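Local coordinates for protein nicastrin (PDB 4R12) that probably serves as an essential subunit of gamma-secretase, the protease complex that cleaves Notch receptors and other membrane proteins within the membrane, at residues 218-223 and 324-329; 237-242 and 457-462; 230-235 and 480-485; 245-250 and 429-434. All blocks are in the same frame, centred on the assembly; numbering follows the deposited sequence.

Contact 1. Residues 218-223 and 324-329; sequences MLPFDT and ELNQIG
Met-218 and Glu-324 pair as a parallel bridge, their side chains on one face of the sheet, toward the C-terminal parts of strands 214-220 and 319-325 in nicastrin's large lobe, whose family belongs with the zinc exopeptidases. Beyond Leu-219 and Leu-325 the chains diverge into loops.

The backbone supplies one hydrogen bond across the pair: Leu-325 N gives to Met-218 O at 3.0 Å, with an angle of 160° at the hydrogen. The same oxygen also receives a CA-H...O contact from Glu-324 CA, at 3.2 Å. Leu-325 O, buried against Leu-219 CB (3.5 Å) and Pro-220 CD, has no polar partner in the model.

Apolar contact follows on one side of the sheet, where Leu-219 CD2 lies 4.1 Å from Leu-325 CD1. Leu-219 also packs on Leu-244 of helix 234-252.

The other side holds a buried carboxylate. Glu-324 has CG anti to its amide nitrogen (chi1 -180°) and an extended chain, which brings OE1 to 3.8 Å from Met-218 CE and OE2 beside Pro-220 CD. OE1 bonds to Ser-385 OG, while OE2 takes Ser-384 N and the amide of Asn-326. This last bond, Asn-326 ND2 to Glu-324 OE2 at 2.9 Å, arrives 44° above the carboxylate plane, and the same ND2 rests 3.7 Å from Pro-220 CG.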
loop_
_atom_site.group_PDB
_atom_site.type_symbol
_atom_site.label_atom_id
_atom_site.label_comp_id
_atom_site.label_asym_id
_atom_site.label_seq_id
_atom_site.Cartn_x
_atom_site.Cartn_y
_atom_site.Cartn_z
ATOM N N MET A 218 6.955 -11.324 6.748
ATOM C CA MET A 218 6.881 -10.138 5.903
ATOM C C MET A 218 5.510 -9.921 5.310
ATOM O O MET A 218 4.656 -10.821 5.340
ATOM C CB MET A 218 7.887 -10.250 4.767
ATOM C CG MET A 218 7.489 -11.294 3.733
ATOM S SD MET A 218 8.915 -11.717 2.710
ATOM C CE MET A 218 8.095 -12.481 1.307
ATOM N N LEU A 219 5.317 -8.727 4.754
ATOM C CA LEU A 219 4.081 -8.376 4.076
ATOM C C LEU A 219 4.324 -7.156 3.199
ATOM O O LEU A 219 5.277 -6.394 3.426
ATOM C CB LEU A 219 2.948 -8.095 5.074
ATOM C CG LEU A 219 3.121 -7.042 6.177
ATOM C CD1 LEU A 219 2.959 -5.602 5.658
ATOM C CD2 LEU A 219 2.122 -7.320 7.315
ATOM N N PRO A 220 3.466 -6.970 2.191
ATOM C CA PRO A 220 3.468 -5.734 1.408
ATOM C C PRO A 220 2.562 -4.707 2.081
ATOM O O PRO A 220 1.380 -4.992 2.247
ATOM C CB PRO A 220 2.906 -6.186 0.053
ATOM C CG PRO A 220 1.953 -7.302 0.415
ATOM C CD PRO A 220 2.541 -7.982 1.640
ATOM N N PHE A 221 3.077 -3.556 2.500
ATOM C CA PHE A 221 2.177 -2.622 3.192
ATOM C C PHE A 221 1.597 -1.531 2.285
ATOM O O PHE A 221 0.637 -0.850 2.678
ATOM C CB PHE A 221 2.856 -1.986 4.424
ATOM C CG PHE A 221 3.893 -0.924 4.119
ATOM C CD1 PHE A 221 3.538 0.431 4.058
ATOM C CD2 PHE A 221 5.235 -1.262 3.990
ATOM C CE1 PHE A 221 4.494 1.408 3.826
ATOM C CE2 PHE A 221 6.194 -0.293 3.758
ATOM C CZ PHE A 221 5.825 1.049 3.679
ATOM N N ASP A 222 2.119 -1.371 1.075
ATOM C CA ASP A 222 1.565 -0.341 0.198
ATOM C C ASP A 222 0.259 -0.821 -0.444
ATOM O O ASP A 222 -0.022 -2.024 -0.510
ATOM C CB ASP A 222 2.575 0.085 -0.880
ATOM C CG ASP A 222 2.919 -1.034 -1.846
ATOM O OD1 ASP A 222 3.284 -2.131 -1.383
ATOM O OD2 ASP A 222 2.821 -0.816 -3.076
ATOM N N THR A 223 -0.548 0.142 -0.883
ATOM C CA THR A 223 -1.882 -0.133 -1.387
ATOM C C THR A 223 -2.122 0.565 -2.718
ATOM O O THR A 223 -1.275 1.333 -3.193
ATOM C CB THR A 223 -2.955 0.341 -0.402
ATOM O OG1 THR A 223 -2.687 1.708 -0.074
ATOM C CG2 THR A 223 -2.942 -0.515 0.879
ATOM N N GLU A 324 4.612 -15.009 4.794
ATOM C CA GLU A 324 4.047 -13.779 4.259
ATOM C C GLU A 324 2.565 -13.664 4.583
ATOM O O GLU A 324 1.807 -14.622 4.438
ATOM C CB GLU A 324 4.235 -13.686 2.739
ATOM C CG GLU A 324 3.646 -12.389 2.135
ATOM C CD GLU A 324 3.881 -12.274 0.641
ATOM O OE1 GLU A 324 4.552 -13.176 0.077
ATOM O OE2 GLU A 324 3.383 -11.294 0.024
ATOM N N LEU A 325 2.164 -12.479 5.028
ATOM C CA LEU A 325 0.757 -12.159 5.193
ATOM C C LEU A 325 0.270 -11.449 3.929
ATOM O O LEU A 325 0.859 -10.466 3.520
ATOM C CB LEU A 325 0.551 -11.272 6.422
ATOM C CG LEU A 325 1.187 -11.815 7.699
ATOM C CD1 LEU A 325 0.797 -10.913 8.854
ATOM C CD2 LEU A 325 0.750 -13.263 7.956
ATOM N N ASN A 326 -0.789 -11.949 3.300
ATOM C CA ASN A 326 -1.225 -11.323 2.060
ATOM C C ASN A 326 -2.727 -11.445 1.853
ATOM O O ASN A 326 -3.212 -12.421 1.252
ATOM C CB ASN A 326 -0.469 -11.926 0.876
ATOM C CG ASN A 326 -0.505 -11.014 -0.344
ATOM O OD1 ASN A 326 -1.581 -10.665 -0.826
ATOM N ND2 ASN A 326 0.668 -10.582 -0.812
ATOM N N GLN A 327 -3.430 -10.425 2.355
ATOM C CA GLN A 327 -4.899 -10.339 2.474
ATOM C C GLN A 327 -5.454 -11.363 3.469
ATOM O O GLN A 327 -5.779 -12.501 3.104
ATOM C CB GLN A 327 -5.570 -10.485 1.097
ATOM C CG GLN A 327 -5.027 -9.504 0.053
ATOM C CD GLN A 327 -5.976 -9.318 -1.129
ATOM O OE1 GLN A 327 -6.808 -8.406 -1.139
ATOM N NE2 GLN A 327 -5.875 -10.204 -2.113
ATOM N N ILE A 328 -5.564 -10.957 4.735
ATOM C CA ILE A 328 -5.971 -11.898 5.790
ATOM C C ILE A 328 -7.136 -11.384 6.637
ATOM O O ILE A 328 -7.457 -11.962 7.689
ATOM C CB ILE A 328 -4.776 -12.247 6.714
ATOM C CG1 ILE A 328 -4.231 -11.001 7.427
ATOM C CG2 ILE A 328 -3.667 -12.962 5.923
ATOM C CD1 ILE A 328 -3.196 -11.339 8.524
ATOM N N GLY A 329 -7.797 -10.328 6.153
ATOM C CA GLY A 329 -8.840 -9.654 6.911
ATOM C C GLY A 329 -10.261 -10.031 6.522
ATOM O O GLY A 329 -11.245 -9.542 7.104
#

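Contact 2. Residues 237-242 and 457-462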
loop_
_atom_site.group_PDB
_atom_site.type_symbol
_atom_site.label_atom_id
_atom_site.label_comp_id
_atom_site.label_asym_id
_atom_site.label_seq_id
_atom_site.Cartn_x
_atom_site.Cartn_y
_atom_site.Cartn_z
ATOM N N SER A 237 -3.924 -4.687 2.150
ATOM C CA SER A 237 -2.676 -4.590 2.910
ATOM C C SER A 237 -2.841 -4.272 4.404
ATOM O O SER A 237 -2.197 -4.886 5.247
ATOM C CB SER A 237 -1.777 -3.499 2.310
ATOM O OG SER A 237 -1.466 -3.739 0.945
ATOM N N SER A 238 -3.657 -3.269 4.726
ATOM C CA SER A 238 -3.506 -2.623 6.026
ATOM C C SER A 238 -4.048 -3.467 7.187
ATOM O O SER A 238 -3.574 -3.327 8.325
ATOM C CB SER A 238 -4.148 -1.228 5.995
ATOM O OG SER A 238 -5.544 -1.294 5.783
ATOM N N PHE A 239 -5.002 -4.368 6.931
ATOM C CA PHE A 239 -5.389 -5.301 7.998
ATOM C C PHE A 239 -4.156 -6.110 8.426
ATOM O O PHE A 239 -3.849 -6.185 9.628
ATOM C CB PHE A 239 -6.542 -6.220 7.554
ATOM C CG PHE A 239 -7.082 -7.136 8.643
ATOM C CD1 PHE A 239 -6.401 -8.291 9.019
ATOM C CD2 PHE A 239 -8.316 -6.880 9.230
ATOM C CE1 PHE A 239 -6.918 -9.144 9.991
ATOM C CE2 PHE A 239 -8.837 -7.740 10.194
ATOM C CZ PHE A 239 -8.140 -8.866 10.577
ATOM N N ALA A 240 -3.442 -6.694 7.457
ATOM C CA ALA A 240 -2.205 -7.416 7.744
ATOM C C ALA A 240 -1.126 -6.527 8.376
ATOM O O ALA A 240 -0.409 -6.960 9.282
ATOM C CB ALA A 240 -1.649 -8.091 6.456
ATOM N N THR A 241 -1.011 -5.285 7.913
ATOM C CA THR A 241 -0.048 -4.373 8.531
ATOM C C THR A 241 -0.331 -4.180 10.029
ATOM O O THR A 241 0.581 -4.249 10.857
ATOM C CB THR A 241 -0.045 -3.011 7.824
ATOM O OG1 THR A 241 0.246 -3.212 6.433
ATOM C CG2 THR A 241 1.005 -2.086 8.448
ATOM N N VAL A 242 -1.596 -3.954 10.374
ATOM C CA VAL A 242 -1.997 -3.844 11.779
ATOM C C VAL A 242 -1.690 -5.129 12.538
ATOM O O VAL A 242 -1.186 -5.117 13.687
ATOM C CB VAL A 242 -3.506 -3.535 11.894
ATOM C CG1 VAL A 242 -3.979 -3.652 13.335
ATOM C CG2 VAL A 242 -3.794 -2.140 11.357
ATOM N N ILE A 457 -6.066 0.588 19.387
ATOM C CA ILE A 457 -5.656 1.897 18.879
ATOM C C ILE A 457 -5.253 1.813 17.406
ATOM O O ILE A 457 -5.705 2.621 16.570
ATOM C CB ILE A 457 -4.477 2.468 19.695
ATOM C CG1 ILE A 457 -4.955 2.898 21.087
ATOM C CG2 ILE A 457 -3.841 3.667 18.966
ATOM C CD1 ILE A 457 -3.803 3.138 22.036
ATOM N N LEU A 458 -4.420 0.827 17.082
ATOM C CA LEU A 458 -3.822 0.768 15.746
ATOM C C LEU A 458 -4.821 0.379 14.657
ATOM O O LEU A 458 -4.742 0.884 13.534
ATOM C CB LEU A 458 -2.647 -0.209 15.724
ATOM C CG LEU A 458 -1.850 -0.145 14.415
ATOM C CD1 LEU A 458 -1.239 1.208 14.234
ATOM C CD2 LEU A 458 -0.754 -1.202 14.381
ATOM N N TYR A 459 -5.758 -0.515 14.972
ATOM C CA TYR A 459 -6.678 -1.010 13.948
ATOM C C TYR A 459 -7.521 0.123 13.316
ATOM O O TYR A 459 -7.465 0.319 12.091
ATOM C CB TYR A 459 -7.566 -2.110 14.533
ATOM C CG TYR A 459 -8.579 -2.654 13.569
ATOM C CD1 TYR A 459 -8.181 -3.359 12.437
ATOM C CD2 TYR A 459 -9.932 -2.480 13.791
ATOM C CE1 TYR A 459 -9.127 -3.884 11.540
ATOM C CE2 TYR A 459 -10.879 -2.996 12.905
ATOM C CZ TYR A 459 -10.465 -3.697 11.788
ATOM O OH TYR A 459 -11.416 -4.200 10.918
ATOM N N PRO A 460 -8.261 0.903 14.131
ATOM C CA PRO A 460 -8.947 2.043 13.506
ATOM C C PRO A 460 -7.986 3.085 12.943
ATOM O O PRO A 460 -8.345 3.760 11.970
ATOM C CB PRO A 460 -9.777 2.656 14.652
ATOM C CG PRO A 460 -9.400 1.959 15.877
ATOM C CD PRO A 460 -8.416 0.885 15.601
ATOM N N CYS A 461 -6.790 3.207 13.526
ATOM C CA CYS A 461 -5.805 4.154 13.003
ATOM C C CYS A 461 -5.419 3.856 11.538
ATOM O O CYS A 461 -5.275 4.779 10.736
ATOM C CB CYS A 461 -4.547 4.155 13.874
ATOM S SG CYS A 461 -3.336 5.400 13.389
ATOM N N PHE A 462 -5.243 2.583 11.185
ATOM C CA PHE A 462 -4.832 2.261 9.823
ATOM C C PHE A 462 -5.992 1.888 8.896
ATOM O O PHE A 462 -5.793 1.785 7.684
ATOM C CB PHE A 462 -3.794 1.130 9.820
ATOM C CG PHE A 462 -2.390 1.566 10.213
ATOM C CD1 PHE A 462 -2.154 2.817 10.748
ATOM C CD2 PHE A 462 -1.303 0.708 10.020
ATOM C CE1 PHE A 462 -0.861 3.226 11.088
ATOM C CE2 PHE A 462 -0.005 1.098 10.366
ATOM C CZ PHE A 462 0.210 2.377 10.898
#
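Val-242 enters the groove between Leu-458, Tyr-459 and Phe-462, and traced outward from CB it shows how one branched residue can join two helices. At CB the chain forks. One branch, CG1, stands anti to the backbone N (chi1 170°) and runs against the main chain of Tyr-459, 3.8 Å from its CA, and lies at the edge of the ring, near its plane. The other, CG2, anti to the carbonyl carbon, closes on Phe-462 CB at 3.6 Å, with Leu-458 O at 3.8 Å. Leu-458 CG lies beside CG2, and its CD2 reaches Val-242 CA.

Rings extend the contact to both flanks. Phe-239 CD2 approaches Tyr-459 CE1 at 3.9 Å, near the plane of the tyrosine ring. Thr-241 CG2 comes to the edge of the Phe-462 ring, 3.9 Å from CE2, while Leu-458 CD1, one turn earlier in the same helix, sits over the centre of one face. No hydrogen bond spans the pair. Phe-462 O is buried without a partner; Ser-238 OG, 3.6 Å from it, bonds instead to Ile-232 O and Gly-233 O.

The axes pass 9.4 Å apart at 159°, nearly antiparallel. Ala-240 and Thr-241 also touch Leu-219 of strand 214-220, so helix 234-252 lies between that strand and helix 452-463, a layering of helix on helix on sheet against the alpha/beta large lobe.

Contact 3. Residues 230-235 and 480-485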
loop_
_atom_site.group_PDB
_atom_site.type_symbol
_atom_site.label_atom_id
_atom_site.label_comp_id
_atom_site.label_asym_id
_atom_site.label_seq_id
_atom_site.Cartn_x
_atom_site.Cartn_y
_atom_site.Cartn_z
ATOM N N LEU A 230 -7.190 7.933 -1.166
ATOM C CA LEU A 230 -8.196 7.153 -0.448
ATOM C C LEU A 230 -7.800 5.685 -0.339
ATOM O O LEU A 230 -8.650 4.835 -0.073
ATOM C CB LEU A 230 -9.566 7.243 -1.137
ATOM C CG LEU A 230 -10.165 8.649 -1.231
ATOM C CD1 LEU A 230 -11.507 8.627 -1.968
ATOM C CD2 LEU A 230 -10.326 9.214 0.190
ATOM N N SER A 231 -6.515 5.398 -0.530
ATOM C CA SER A 231 -6.030 4.024 -0.603
ATOM C C SER A 231 -5.812 3.359 0.766
ATOM O O SER A 231 -4.668 2.984 1.107
ATOM C CB SER A 231 -4.719 3.988 -1.409
ATOM O OG SER A 231 -3.765 4.875 -0.839
ATOM N N ILE A 232 -6.895 3.221 1.527
ATOM C CA ILE A 232 -6.879 2.497 2.799
ATOM C C ILE A 232 -6.428 1.050 2.591
ATOM O O ILE A 232 -5.588 0.541 3.346
ATOM C CB ILE A 232 -8.268 2.514 3.461
ATOM C CG1 ILE A 232 -8.698 3.961 3.743
ATOM C CG2 ILE A 232 -8.300 1.653 4.755
ATOM C CD1 ILE A 232 -10.052 4.067 4.402
ATOM N N GLY A 233 -6.962 0.411 1.541
ATOM C CA GLY A 233 -6.653 -0.988 1.232
ATOM C C GLY A 233 -6.717 -1.896 2.461
ATOM O O GLY A 233 -5.733 -2.552 2.801
ATOM N N ALA A 234 -7.867 -1.919 3.123
ATOM C CA ALA A 234 -8.007 -2.637 4.380
ATOM C C ALA A 234 -7.648 -4.126 4.206
ATOM O O ALA A 234 -6.720 -4.616 4.849
ATOM C CB ALA A 234 -9.421 -2.475 4.934
ATOM N N ASP A 235 -8.319 -4.831 3.297
ATOM C CA ASP A 235 -7.954 -6.242 3.100
ATOM C C ASP A 235 -6.706 -6.379 2.240
ATOM O O ASP A 235 -5.903 -7.288 2.449
ATOM C CB ASP A 235 -9.100 -7.052 2.485
ATOM C CG ASP A 235 -8.966 -8.549 2.780
ATOM O OD1 ASP A 235 -8.424 -8.880 3.861
ATOM O OD2 ASP A 235 -9.370 -9.384 1.935
ATOM N N GLU A 480 -6.314 12.698 6.957
ATOM C CA GLU A 480 -6.561 11.762 8.050
ATOM C C GLU A 480 -7.130 10.453 7.549
ATOM O O GLU A 480 -7.275 9.511 8.313
ATOM C CB GLU A 480 -7.507 12.374 9.094
ATOM C CG GLU A 480 -6.955 13.654 9.724
ATOM C CD GLU A 480 -7.818 14.157 10.879
ATOM O OE1 GLU A 480 -9.053 13.977 10.835
ATOM O OE2 GLU A 480 -7.250 14.722 11.833
ATOM N N VAL A 481 -7.463 10.374 6.266
ATOM C CA VAL A 481 -7.800 9.063 5.700
ATOM C C VAL A 481 -6.515 8.280 5.565
ATOM O O VAL A 481 -5.587 8.744 4.914
ATOM C CB VAL A 481 -8.483 9.162 4.319
ATOM C CG1 VAL A 481 -8.746 7.741 3.758
ATOM C CG2 VAL A 481 -9.772 9.956 4.414
ATOM N N PRO A 482 -6.437 7.093 6.190
ATOM C CA PRO A 482 -5.212 6.316 5.987
ATOM C C PRO A 482 -5.042 6.013 4.502
ATOM O O PRO A 482 -6.006 5.572 3.878
ATOM C CB PRO A 482 -5.456 5.017 6.770
ATOM C CG PRO A 482 -6.669 5.283 7.635
ATOM C CD PRO A 482 -7.456 6.360 6.959
ATOM N N ASN A 483 -3.875 6.286 3.935
ATOM C CA ASN A 483 -3.646 5.925 2.541
ATOM C C ASN A 483 -2.212 5.458 2.350
ATOM O O ASN A 483 -1.277 6.159 2.711
ATOM C CB ASN A 483 -3.983 7.093 1.600
ATOM C CG ASN A 483 -3.171 8.358 1.889
ATOM O OD1 ASN A 483 -2.337 8.768 1.074
ATOM N ND2 ASN A 483 -3.451 9.011 3.020
ATOM N N PHE A 484 -2.048 4.259 1.802
ATOM C CA PHE A 484 -0.738 3.604 1.770
ATOM C C PHE A 484 -0.178 3.438 0.354
ATOM O O PHE A 484 0.743 2.650 0.128
ATOM C CB PHE A 484 -0.832 2.236 2.475
ATOM C CG PHE A 484 -1.194 2.355 3.936
ATOM C CD1 PHE A 484 -0.206 2.587 4.884
ATOM C CD2 PHE A 484 -2.514 2.268 4.356
ATOM C CE1 PHE A 484 -0.525 2.722 6.239
ATOM C CE2 PHE A 484 -2.837 2.403 5.710
ATOM C CZ PHE A 484 -1.831 2.629 6.643
ATOM N N TYR A 485 -0.713 4.196 -0.594
ATOM C CA TYR A 485 -0.071 4.255 -1.910
ATOM C C TYR A 485 1.361 4.745 -1.690
ATOM O O TYR A 485 1.587 5.675 -0.923
ATOM C CB TYR A 485 -0.847 5.175 -2.849
ATOM C CG TYR A 485 -0.061 5.595 -4.071
ATOM C CD1 TYR A 485 0.433 4.650 -4.959
ATOM C CD2 TYR A 485 0.154 6.943 -4.348
ATOM C CE1 TYR A 485 1.144 5.039 -6.096
ATOM C CE2 TYR A 485 0.861 7.344 -5.480
ATOM C CZ TYR A 485 1.357 6.381 -6.343
ATOM O OH TYR A 485 2.052 6.757 -7.461
#
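Ser-231 meets Phe-484 and Tyr-485 beside the closest backbone approach, to Asn-483, and both its oxygens are engaged. Its carbonyl O accepts Phe-484 N at 3.0 Å, the donor standing 39° above the carbonyl plane, and Thr-223 OG1 bonds to the same atom. Its hydroxyl, set between the backbone N and the carbonyl carbon (chi1 56°), accepts Tyr-485 N at 3.1 Å and pairs with Arg-228 O as well. With an alanine here, the amide of Tyr-485 and the carbonyl of Arg-228 would probably both be left without this mate, and the join between the loops would be weakened.

Tight packing continues at Asn-483, whose CB lies 3.3 Å from Ser-231 OG, and at Ile-232, whose CG1 comes within 3.1 Å of Pro-482 O. On the other flank, the Phe-484 ring turns its edge to Ile-232 O (CD2 to O, 3.7 Å).

Toward partly exposed Val-481 the fit is easier. Val-481 CG1 is 3.8 Å from Ile-232 CG1 but 4.2 Å from Leu-230 CD2, and Tyr-22 of strand 21-29 touches both Leu-230 and Val-481. The amide end of Asn-483 also leads away from Ser-231 and folds back on its own loop, ND2 donating to Val-481 O at 2.9 Å.

Ser-231 is the centre of an inverse gamma turn, in which Ile-232 N bonds weakly to Leu-230 O. The turn leads into Gly-233, the N-cap residue of helix 234-252.

Contact 4. Residues 245-250 and 429-434; sequences LSVIKS and DIVYIL
A helix-helix crossing in the large lobe brings Val-247 and Ser-246 of helix 234-252 against Val-431 of helix 427-441. The axes approach to 9.0 Å at a signed angle of -54°, consistent with ridges-into-grooves packing.

Val-431 is the residue that fits in. Its CG1, anti to the backbone N (chi1 176°), presses on the main chain of the first helix, 3.8 Å from Ser-246 C, and meets Ser-250 OG at 3.9 Å. The second methyl, CG2, reaches Ser-246 CB. In return, Val-247 CG2 lies 3.7 Å from Val-431 O and 3.9 Å from Leu-434 CB.

Both serines turn their hydroxyls to their own helix. Ser-246 OG bonds to Val-242 O; Ser-250 OG donates to Ser-246 O at 2.7 Å, reaching it from the face opposite to Ser-250 N, and Asp-451 N bonds to the hydroxyl in turn. Replacing Ser-250 by alanine is likely to deprive Asp-451 N of this partner and leave a small gap beside Val-431 CG1.

No hydrogen bond links the two segments. Small serines whose polar ends are already satisfied are consistent with a close approach of the helices and give the Val-431 methyls a largely apolar footing.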
loop_
_atom_site.group_PDB
_atom_site.type_symbol
_atom_site.label_atom_id
_atom_site.label_comp_id
_atom_site.label_asym_id
_atom_site.label_seq_id
_atom_site.Cartn_x
_atom_site.Cartn_y
_atom_site.Cartn_z
ATOM N N LEU A 245 2.236 -5.592 13.054
ATOM C CA LEU A 245 2.694 -4.676 14.101
ATOM C C LEU A 245 2.176 -5.110 15.477
ATOM O O LEU A 245 2.901 -4.994 16.472
ATOM C CB LEU A 245 2.278 -3.216 13.809
ATOM C CG LEU A 245 3.032 -2.574 12.634
ATOM C CD1 LEU A 245 2.340 -1.272 12.192
ATOM C CD2 LEU A 245 4.491 -2.283 13.019
ATOM N N SER A 246 0.945 -5.616 15.537
ATOM C CA SER A 246 0.360 -6.031 16.814
ATOM C C SER A 246 0.996 -7.345 17.310
ATOM O O SER A 246 1.174 -7.549 18.516
ATOM C CB SER A 246 -1.160 -6.172 16.695
ATOM O OG SER A 246 -1.738 -4.930 16.297
ATOM N N VAL A 247 1.354 -8.214 16.373
ATOM C CA VAL A 247 2.146 -9.401 16.673
ATOM C C VAL A 247 3.496 -9.007 17.287
ATOM O O VAL A 247 3.920 -9.557 18.297
ATOM C CB VAL A 247 2.377 -10.251 15.395
ATOM C CG1 VAL A 247 3.544 -11.227 15.584
ATOM C CG2 VAL A 247 1.099 -11.013 15.016
ATOM N N ILE A 248 4.166 -8.048 16.656
ATOM C CA ILE A 248 5.469 -7.557 17.113
ATOM C C ILE A 248 5.329 -6.921 18.504
ATOM O O ILE A 248 6.103 -7.216 19.428
ATOM C CB ILE A 248 6.059 -6.559 16.092
ATOM C CG1 ILE A 248 6.418 -7.308 14.802
ATOM C CG2 ILE A 248 7.300 -5.879 16.645
ATOM C CD1 ILE A 248 6.735 -6.432 13.633
ATOM N N LYS A 249 4.306 -6.099 18.686
ATOM C CA LYS A 249 4.080 -5.522 20.005
ATOM C C LYS A 249 3.838 -6.614 21.062
ATOM O O LYS A 249 4.317 -6.517 22.201
ATOM C CB LYS A 249 2.900 -4.550 19.975
ATOM C CG LYS A 249 2.619 -3.882 21.332
ATOM C CD LYS A 249 3.654 -2.783 21.654
ATOM C CE LYS A 249 3.299 -2.064 22.973
ATOM N NZ LYS A 249 4.379 -1.134 23.397
ATOM N N SER A 250 3.104 -7.656 20.680
ATOM C CA SER A 250 2.813 -8.738 21.617
ATOM C C SER A 250 4.083 -9.535 21.927
ATOM O O SER A 250 4.321 -9.916 23.071
ATOM C CB SER A 250 1.719 -9.647 21.063
ATOM O OG SER A 250 0.544 -8.892 20.798
ATOM N N ASP A 429 -7.699 -13.093 17.399
ATOM C CA ASP A 429 -7.350 -14.486 17.116
ATOM C C ASP A 429 -6.160 -14.599 16.169
ATOM O O ASP A 429 -5.227 -15.363 16.434
ATOM C CB ASP A 429 -8.560 -15.235 16.545
ATOM C CG ASP A 429 -9.477 -15.773 17.639
ATOM O OD1 ASP A 429 -9.057 -15.755 18.812
ATOM O OD2 ASP A 429 -10.595 -16.229 17.325
ATOM N N ILE A 430 -6.171 -13.833 15.074
ATOM C CA ILE A 430 -5.072 -13.896 14.124
ATOM C C ILE A 430 -3.759 -13.411 14.769
ATOM O O ILE A 430 -2.706 -14.047 14.592
ATOM C CB ILE A 430 -5.414 -13.090 12.839
ATOM C CG1 ILE A 430 -6.573 -13.786 12.104
ATOM C CG2 ILE A 430 -4.195 -12.966 11.921
ATOM C CD1 ILE A 430 -7.152 -12.998 10.910
ATOM N N VAL A 431 -3.813 -12.315 15.539
ATOM C CA VAL A 431 -2.609 -11.845 16.224
ATOM C C VAL A 431 -2.105 -12.897 17.223
ATOM O O VAL A 431 -0.902 -13.202 17.274
ATOM C CB VAL A 431 -2.842 -10.511 16.960
ATOM C CG1 VAL A 431 -1.590 -10.096 17.747
ATOM C CG2 VAL A 431 -3.222 -9.419 15.954
ATOM N N TYR A 432 -3.018 -13.464 17.997
ATOM C CA TYR A 432 -2.630 -14.502 18.950
ATOM C C TYR A 432 -2.010 -15.710 18.258
ATOM O O TYR A 432 -0.935 -16.195 18.655
ATOM C CB TYR A 432 -3.822 -14.963 19.793
ATOM C CG TYR A 432 -3.414 -16.101 20.706
ATOM C CD1 TYR A 432 -2.627 -15.854 21.825
ATOM C CD2 TYR A 432 -3.761 -17.426 20.419
ATOM C CE1 TYR A 432 -2.220 -16.883 22.669
ATOM C CE2 TYR A 432 -3.350 -18.467 21.258
ATOM C CZ TYR A 432 -2.575 -18.186 22.380
ATOM O OH TYR A 432 -2.148 -19.186 23.224
ATOM N N ILE A 433 -2.685 -16.204 17.223
ATOM C CA ILE A 433 -2.204 -17.391 16.539
ATOM C C ILE A 433 -0.849 -17.120 15.881
ATOM O O ILE A 433 0.072 -17.921 16.024
ATOM C CB ILE A 433 -3.240 -17.885 15.499
ATOM C CG1 ILE A 433 -4.493 -18.373 16.228
ATOM C CG2 ILE A 433 -2.657 -18.997 14.634
ATOM C CD1 ILE A 433 -5.727 -18.492 15.340
ATOM N N LEU A 434 -0.707 -15.990 15.186
ATOM C CA LEU A 434 0.560 -15.715 14.511
ATOM C C LEU A 434 1.699 -15.458 15.506
ATOM O O LEU A 434 2.831 -15.875 15.269
ATOM C CB LEU A 434 0.426 -14.530 13.544
ATOM C CG LEU A 434 -0.419 -14.821 12.290
ATOM C CD1 LEU A 434 -0.623 -13.545 11.469
ATOM C CD2 LEU A 434 0.195 -15.942 11.404
#

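Overall arrangement
Helix 234-252 and its leading loop serve contacts 2, 3 and 4, while contact 1 lies on the preceding strand, 214-220, and its neighbour 319-325. Contact 4 is nested within the loop closed by contact 2, and contact 2 within that of contact 3; contact 1 crosses all three. Centres of contacts 2 and 3 are about 10 Å apart, those of 1 and 2 about 11 Å, and the ends of the series, 3 and 4, about 21 Å. Contacts 1 and 3 touch through Thr-223 and Ser-231. The helix and the loop leading into it together gather distant parts of the chain, from the sheet to helices 427-441 and 452-463 and the loop 480-485, around the core of the large lobe.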